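Local coordinates for protein sulfotransferase (Alicyclobacillus acidocaldarius subsp. acidocaldarius, PDB 3RNL) that probably transfers sulfuryl groups to acceptor molecules as a sulfotransferase of the P-loop NTPase-like class, and binds magnesium ions, at residues A[57-62]-A[157-162]; A[120-125]-A[162-167]. One frame throughout, in Å; residues are numbered along the deposited sequence.

Contact 1. Residues A[57-62]-A[157-162]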
loop_
_atom_site.group_PDB
_atom_site.type_symbol
_atom_site.label_atom_id
_atom_site.label_comp_id
_atom_site.label_asym_id
_atom_site.label_seq_id
_atom_site.Cartn_x
_atom_site.Cartn_y
_atom_site.Cartn_z
ATOM N N PRO A 57 -13.747 -14.567 6.607
ATOM C CA PRO A 57 -12.948 -15.463 7.452
ATOM C C PRO A 57 -11.551 -14.896 7.698
ATOM O O PRO A 57 -10.856 -14.524 6.754
ATOM C CB PRO A 57 -12.885 -16.774 6.647
ATOM C CG PRO A 57 -13.382 -16.466 5.298
ATOM C CD PRO A 57 -14.189 -15.195 5.351
ATOM N N GLY A 58 -11.146 -14.844 8.963
ATOM C CA GLY A 58 -9.858 -14.281 9.332
ATOM C C GLY A 58 -9.744 -12.767 9.226
ATOM O O GLY A 58 -8.636 -12.234 9.301
ATOM N N ASP A 59 -10.870 -12.061 9.066
ATOM C CA ASP A 59 -10.843 -10.598 8.896
ATOM C C ASP A 59 -10.719 -9.863 10.239
ATOM O O ASP A 59 -10.656 -8.628 10.277
ATOM C CB ASP A 59 -12.129 -10.098 8.227
ATOM C CG ASP A 59 -12.182 -10.384 6.739
ATOM O OD1 ASP A 59 -11.354 -11.174 6.237
ATOM O OD2 ASP A 59 -13.076 -9.815 6.075
ATOM N N GLU A 60 -10.685 -10.631 11.323
ATOM C CA GLU A 60 -10.679 -10.070 12.677
ATOM C C GLU A 60 -9.632 -8.967 12.893
ATOM O O GLU A 60 -9.899 -7.968 13.569
ATOM C CB GLU A 60 -10.515 -11.188 13.718
ATOM C CG GLU A 60 -11.748 -12.088 13.896
ATOM C CD GLU A 60 -11.901 -13.145 12.803
ATOM O OE1 GLU A 60 -12.950 -13.823 12.771
ATOM O OE2 GLU A 60 -10.977 -13.304 11.982
ATOM N N GLY A 61 -8.449 -9.147 12.317
ATOM C CA GLY A 61 -7.364 -8.188 12.453
ATOM C C GLY A 61 -7.712 -6.780 12.006
ATOM O O GLY A 61 -7.345 -5.788 12.641
HETATM N N MSE A 62 -8.433 -6.662 10.897
HETATM C CA MSE A 62 -8.791 -5.334 10.434
HETATM C C MSE A 62 -9.882 -4.725 11.314
HETATM O O MSE A 62 -10.031 -3.514 11.367
HETATM C CB MSE A 62 -9.196 -5.343 8.948
HETATM C CG MSE A 62 -8.013 -5.497 8.003
HETATM SE SE MSE A 62 -6.941 -3.846 7.888
HETATM C CE MSE A 62 -8.152 -2.826 6.799
ATOM N N PRO A 157 -10.533 -5.637 2.424
ATOM C CA PRO A 157 -10.086 -5.396 1.042
ATOM C C PRO A 157 -9.012 -6.355 0.539
ATOM O O PRO A 157 -8.776 -6.369 -0.667
ATOM C CB PRO A 157 -9.571 -3.943 1.047
ATOM C CG PRO A 157 -10.000 -3.365 2.346
ATOM C CD PRO A 157 -10.276 -4.484 3.304
ATOM N N LEU A 158 -8.366 -7.130 1.409
ATOM C CA LEU A 158 -7.423 -8.137 0.903
ATOM C C LEU A 158 -8.125 -9.054 -0.095
ATOM O O LEU A 158 -7.507 -9.563 -1.036
ATOM C CB LEU A 158 -6.814 -8.956 2.047
ATOM C CG LEU A 158 -5.688 -9.936 1.665
ATOM C CD1 LEU A 158 -4.568 -9.243 0.871
ATOM C CD2 LEU A 158 -5.123 -10.600 2.917
ATOM N N TRP A 159 -9.424 -9.250 0.107
ATOM C CA TRP A 159 -10.202 -10.093 -0.786
ATOM C C TRP A 159 -10.561 -9.408 -2.107
ATOM O O TRP A 159 -11.078 -10.078 -3.014
ATOM C CB TRP A 159 -11.510 -10.537 -0.122
ATOM C CG TRP A 159 -11.384 -11.301 1.162
ATOM C CD1 TRP A 159 -11.338 -10.780 2.433
ATOM C CD2 TRP A 159 -11.378 -12.728 1.315
ATOM N NE1 TRP A 159 -11.276 -11.798 3.361
ATOM C CE2 TRP A 159 -11.295 -13.001 2.702
ATOM C CE3 TRP A 159 -11.421 -13.797 0.418
ATOM C CZ2 TRP A 159 -11.258 -14.301 3.208
ATOM C CZ3 TRP A 159 -11.391 -15.102 0.925
ATOM C CH2 TRP A 159 -11.302 -15.338 2.305
ATOM N N TYR A 160 -10.312 -8.103 -2.266
ATOM C CA TYR A 160 -10.885 -7.518 -3.469
ATOM C C TYR A 160 -9.755 -7.489 -4.482
ATOM O O TYR A 160 -9.064 -6.476 -4.658
ATOM C CB TYR A 160 -11.260 -6.047 -3.194
ATOM C CG TYR A 160 -12.225 -5.748 -2.049
ATOM C CD1 TYR A 160 -12.905 -6.754 -1.370
ATOM C CD2 TYR A 160 -12.449 -4.432 -1.660
ATOM C CE1 TYR A 160 -13.780 -6.439 -0.314
ATOM C CE2 TYR A 160 -13.306 -4.114 -0.624
ATOM C CZ TYR A 160 -13.963 -5.112 0.048
ATOM O OH TYR A 160 -14.810 -4.753 1.084
ATOM N N TYR A 161 -9.738 -8.504 -5.326
ATOM C CA TYR A 161 -8.594 -8.730 -6.187
ATOM C C TYR A 161 -8.526 -7.635 -7.221
ATOM O O TYR A 161 -7.463 -7.068 -7.473
ATOM C CB TYR A 161 -8.741 -10.075 -6.886
ATOM C CG TYR A 161 -8.698 -11.225 -5.921
ATOM C CD1 TYR A 161 -7.588 -11.440 -5.120
ATOM C CD2 TYR A 161 -9.768 -12.109 -5.821
ATOM C CE1 TYR A 161 -7.547 -12.498 -4.223
ATOM C CE2 TYR A 161 -9.737 -13.163 -4.932
ATOM C CZ TYR A 161 -8.626 -13.360 -4.145
ATOM O OH TYR A 161 -8.601 -14.419 -3.263
ATOM N N ARG A 162 -9.669 -7.367 -7.834
ATOM C CA ARG A 162 -9.754 -6.342 -8.874
ATOM C C ARG A 162 -9.794 -4.923 -8.299
ATOM O O ARG A 162 -9.057 -4.047 -8.756
ATOM C CB ARG A 162 -10.988 -6.577 -9.768
ATOM C CG ARG A 162 -10.862 -7.758 -10.738
ATOM C CD ARG A 162 -12.220 -8.037 -11.432
ATOM N NE ARG A 162 -12.051 -8.651 -12.757
ATOM C CZ ARG A 162 -12.102 -9.959 -12.992
ATOM N NH1 ARG A 162 -12.315 -10.804 -11.995
ATOM N NH2 ARG A 162 -11.945 -10.423 -14.226
#
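W159 sends its indole N-H straight at the carboxylate of D59: NE1 to OD1 is 2.9 Å, with an angle of 169° at the hydrogen. The oxygen lies in the plane of the indole and receives the hydrogen on its syn lone pair, the carboxylate being turned 51° from the ring. Further along the same edge, P57 O approaches CZ2 of W159 near the ring plane at 3.6 Å, while CG of the P57 ring packs on CZ2 and CH2. A looser apolar touch, M62 CE to P157 CD at 4.4 Å, closes the other end; M62 is a selenomethionine. With CG anti to its carbonyl carbon (chi1 -75°), the D59 side chain swings its oxygens to the indole. Both carboxylate oxygens have further partners: OD1 makes a salt bridge to R135, OD2 takes the backbone N of E156, and R135 also holds P57 O. Y155 meets the W159 ring edge-to-face. The buried carboxylate is thus gripped from several directions, which would probably favour its charged form. Away from the magnesium sites, the contact joins the turn entering helix 60-64 to the 3-10 turn 157-159, as buried packing between two connections of the sulfotransferase alpha-beta-alpha sandwich.

Contact 2. Residues A[120-125]-A[162-167]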
loop_
_atom_site.group_PDB
_atom_site.type_symbol
_atom_site.label_atom_id
_atom_site.label_comp_id
_atom_site.label_asym_id
_atom_site.label_seq_id
_atom_site.Cartn_x
_atom_site.Cartn_y
_atom_site.Cartn_z
ATOM N N VAL A 120 -2.215 -7.695 -11.999
ATOM C CA VAL A 120 -2.499 -9.113 -12.205
ATOM C C VAL A 120 -1.726 -9.951 -11.167
ATOM O O VAL A 120 -2.286 -10.834 -10.510
ATOM C CB VAL A 120 -2.116 -9.561 -13.619
ATOM C CG1 VAL A 120 -2.406 -11.059 -13.791
ATOM C CG2 VAL A 120 -2.893 -8.751 -14.655
ATOM N N ASP A 121 -0.429 -9.661 -11.029
ATOM C CA ASP A 121 0.416 -10.356 -10.051
ATOM C C ASP A 121 0.003 -10.026 -8.629
ATOM O O ASP A 121 0.080 -10.874 -7.739
ATOM C CB ASP A 121 1.889 -9.998 -10.264
ATOM C CG ASP A 121 2.417 -10.529 -11.589
ATOM O OD1 ASP A 121 2.308 -11.748 -11.820
ATOM O OD2 ASP A 121 2.922 -9.739 -12.401
ATOM N N ARG A 122 -0.399 -8.782 -8.407
ATOM C CA ARG A 122 -0.832 -8.352 -7.071
ATOM C C ARG A 122 -2.052 -9.160 -6.628
ATOM O O ARG A 122 -2.145 -9.596 -5.470
ATOM C CB ARG A 122 -1.199 -6.861 -7.067
ATOM C CG ARG A 122 -1.377 -6.274 -5.650
ATOM C CD ARG A 122 -2.432 -5.171 -5.613
ATOM N NE ARG A 122 -3.762 -5.765 -5.766
ATOM C CZ ARG A 122 -4.421 -6.369 -4.779
ATOM N NH1 ARG A 122 -3.877 -6.447 -3.559
ATOM N NH2 ARG A 122 -5.617 -6.905 -5.011
ATOM N N ALA A 123 -3.000 -9.346 -7.543
ATOM C CA ALA A 123 -4.203 -10.115 -7.217
ATOM C C ALA A 123 -3.819 -11.531 -6.805
ATOM O O ALA A 123 -4.326 -12.072 -5.821
ATOM C CB ALA A 123 -5.165 -10.146 -8.418
ATOM N N PHE A 124 -2.919 -12.146 -7.563
ATOM C CA PHE A 124 -2.543 -13.524 -7.260
ATOM C C PHE A 124 -1.801 -13.596 -5.925
ATOM O O PHE A 124 -1.951 -14.570 -5.177
ATOM C CB PHE A 124 -1.693 -14.116 -8.384
ATOM C CG PHE A 124 -1.602 -15.615 -8.340
ATOM C CD1 PHE A 124 -2.751 -16.390 -8.435
ATOM C CD2 PHE A 124 -0.379 -16.243 -8.234
ATOM C CE1 PHE A 124 -2.672 -17.775 -8.403
ATOM C CE2 PHE A 124 -0.291 -17.627 -8.210
ATOM C CZ PHE A 124 -1.436 -18.389 -8.285
ATOM N N SER A 125 -1.002 -12.573 -5.634
ATOM C CA SER A 125 -0.301 -12.511 -4.356
ATOM C C SER A 125 -1.273 -12.440 -3.172
ATOM O O SER A 125 -1.057 -13.078 -2.136
ATOM C CB SER A 125 0.651 -11.312 -4.321
ATOM O OG SER A 125 1.359 -11.292 -3.102
ATOM N N ARG A 162 -9.669 -7.367 -7.834
ATOM C CA ARG A 162 -9.754 -6.342 -8.874
ATOM C C ARG A 162 -9.794 -4.923 -8.299
ATOM O O ARG A 162 -9.057 -4.047 -8.756
ATOM C CB ARG A 162 -10.988 -6.577 -9.768
ATOM C CG ARG A 162 -10.862 -7.758 -10.738
ATOM C CD ARG A 162 -12.220 -8.037 -11.432
ATOM N NE ARG A 162 -12.051 -8.651 -12.757
ATOM C CZ ARG A 162 -12.102 -9.959 -12.992
ATOM N NH1 ARG A 162 -12.315 -10.804 -11.995
ATOM N NH2 ARG A 162 -11.945 -10.423 -14.226
ATOM N N ALA A 163 -10.644 -4.688 -7.297
ATOM C CA ALA A 163 -10.886 -3.310 -6.871
ATOM C C ALA A 163 -9.602 -2.654 -6.363
ATOM O O ALA A 163 -9.327 -1.479 -6.637
ATOM C CB ALA A 163 -11.973 -3.249 -5.800
ATOM N N VAL A 164 -8.811 -3.416 -5.621
ATOM C CA VAL A 164 -7.599 -2.861 -5.017
ATOM C C VAL A 164 -6.509 -2.588 -6.064
ATOM O O VAL A 164 -5.643 -1.731 -5.873
ATOM C CB VAL A 164 -7.105 -3.783 -3.865
ATOM C CG1 VAL A 164 -5.680 -3.450 -3.450
ATOM C CG2 VAL A 164 -8.070 -3.654 -2.680
ATOM N N GLY A 165 -6.574 -3.302 -7.176
ATOM C CA GLY A 165 -5.609 -3.131 -8.251
ATOM C C GLY A 165 -5.969 -2.039 -9.253
ATOM O O GLY A 165 -5.168 -1.771 -10.164
ATOM N N LEU A 166 -7.119 -1.375 -9.115
ATOM C CA LEU A 166 -7.333 -0.322 -10.100
ATOM C C LEU A 166 -6.759 0.934 -9.462
ATOM O O LEU A 166 -7.473 1.791 -8.923
ATOM C CB LEU A 166 -8.845 -0.159 -10.302
ATOM C CG LEU A 166 -9.552 -1.333 -11.002
ATOM C CD1 LEU A 166 -11.077 -1.299 -10.821
ATOM C CD2 LEU A 166 -9.195 -1.302 -12.480
ATOM N N TYR A 167 -5.503 1.184 -9.804
ATOM C CA TYR A 167 -4.712 2.152 -9.056
ATOM C C TYR A 167 -4.980 3.580 -9.478
ATOM O O TYR A 167 -4.738 4.501 -8.704
ATOM C CB TYR A 167 -3.218 1.918 -9.258
ATOM C CG TYR A 167 -2.676 0.560 -8.859
ATOM C CD1 TYR A 167 -2.968 -0.016 -7.621
ATOM C CD2 TYR A 167 -1.832 -0.124 -9.720
ATOM C CE1 TYR A 167 -2.420 -1.270 -7.266
ATOM C CE2 TYR A 167 -1.300 -1.364 -9.388
ATOM C CZ TYR A 167 -1.594 -1.927 -8.156
ATOM O OH TYR A 167 -1.035 -3.149 -7.844
#
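The guanidinium of R122 carries V164 on one face: CG1 sits over the centre of the plane, 3.4 Å from CZ, and CB of the same valine lies 3.6 Å from NH2. At the edge of the guanidinium, near its plane, is the hydroxyl of Y167. The Y167 ring stands 81° from the guanidinium and presents its own edge to the arginine chain, OH lying 3.3 Å from R122 CD; one of its faces takes G165 O, 3.6 Å above the ring centre. These are packing contacts, and R122 NH1 and NH2 and Y167 OH bond outside the two segments: NH2 to Y161 O, NH1 to A17 O, and Y167 OH to R117 O.

R122 leaves its helix with CG opposite the backbone N (chi1 -168°), then bends at chi2 and again at chi3 (72°), which lays the guanidinium against V164, the two side chains crossing at about a right angle. Two carbonyls gripping different nitrogens hold this buried plane in place, and the valine limits its movement on one side. The backbone of G165 runs close by, its N 4.0 Å from R122 NE. Replacing R122 by a leucine would probably leave the carbonyls of Y161 and A17 without their donors and strip V164 of the flat surface on which it rests.

Helix 119-132, which follows strand 111-116 of the parallel sheet, is packed here against the loop between helices 147-152 and 167-178. Helix 273-294 adjoins both segments: D121, one residue earlier than R122, makes a salt bridge to R276 of that helix, and R162 and L166 touch it from the loop.

From the N terminus, the chain passes 57-62 at the start of helix 60-64, runs through strands 85-89 and 111-116, and reaches 120-125 in helix 119-132. It then goes through helices 140-145 and 147-152 to the loop holding 157-162 and 162-167. Contact 1 closes a loop of 94 intervening residues, contact 2 a shorter one of 36; because their segments alternate, the two loops cross. Their centres are about 13 Å apart, and R162 belongs to both. Contact 1 ties the connecting loop to the start of helix 60-64, contact 2 to helix 119-132. Y161 CD1 packs on A123 O, and within the loop P157 O packs on V164 CG2.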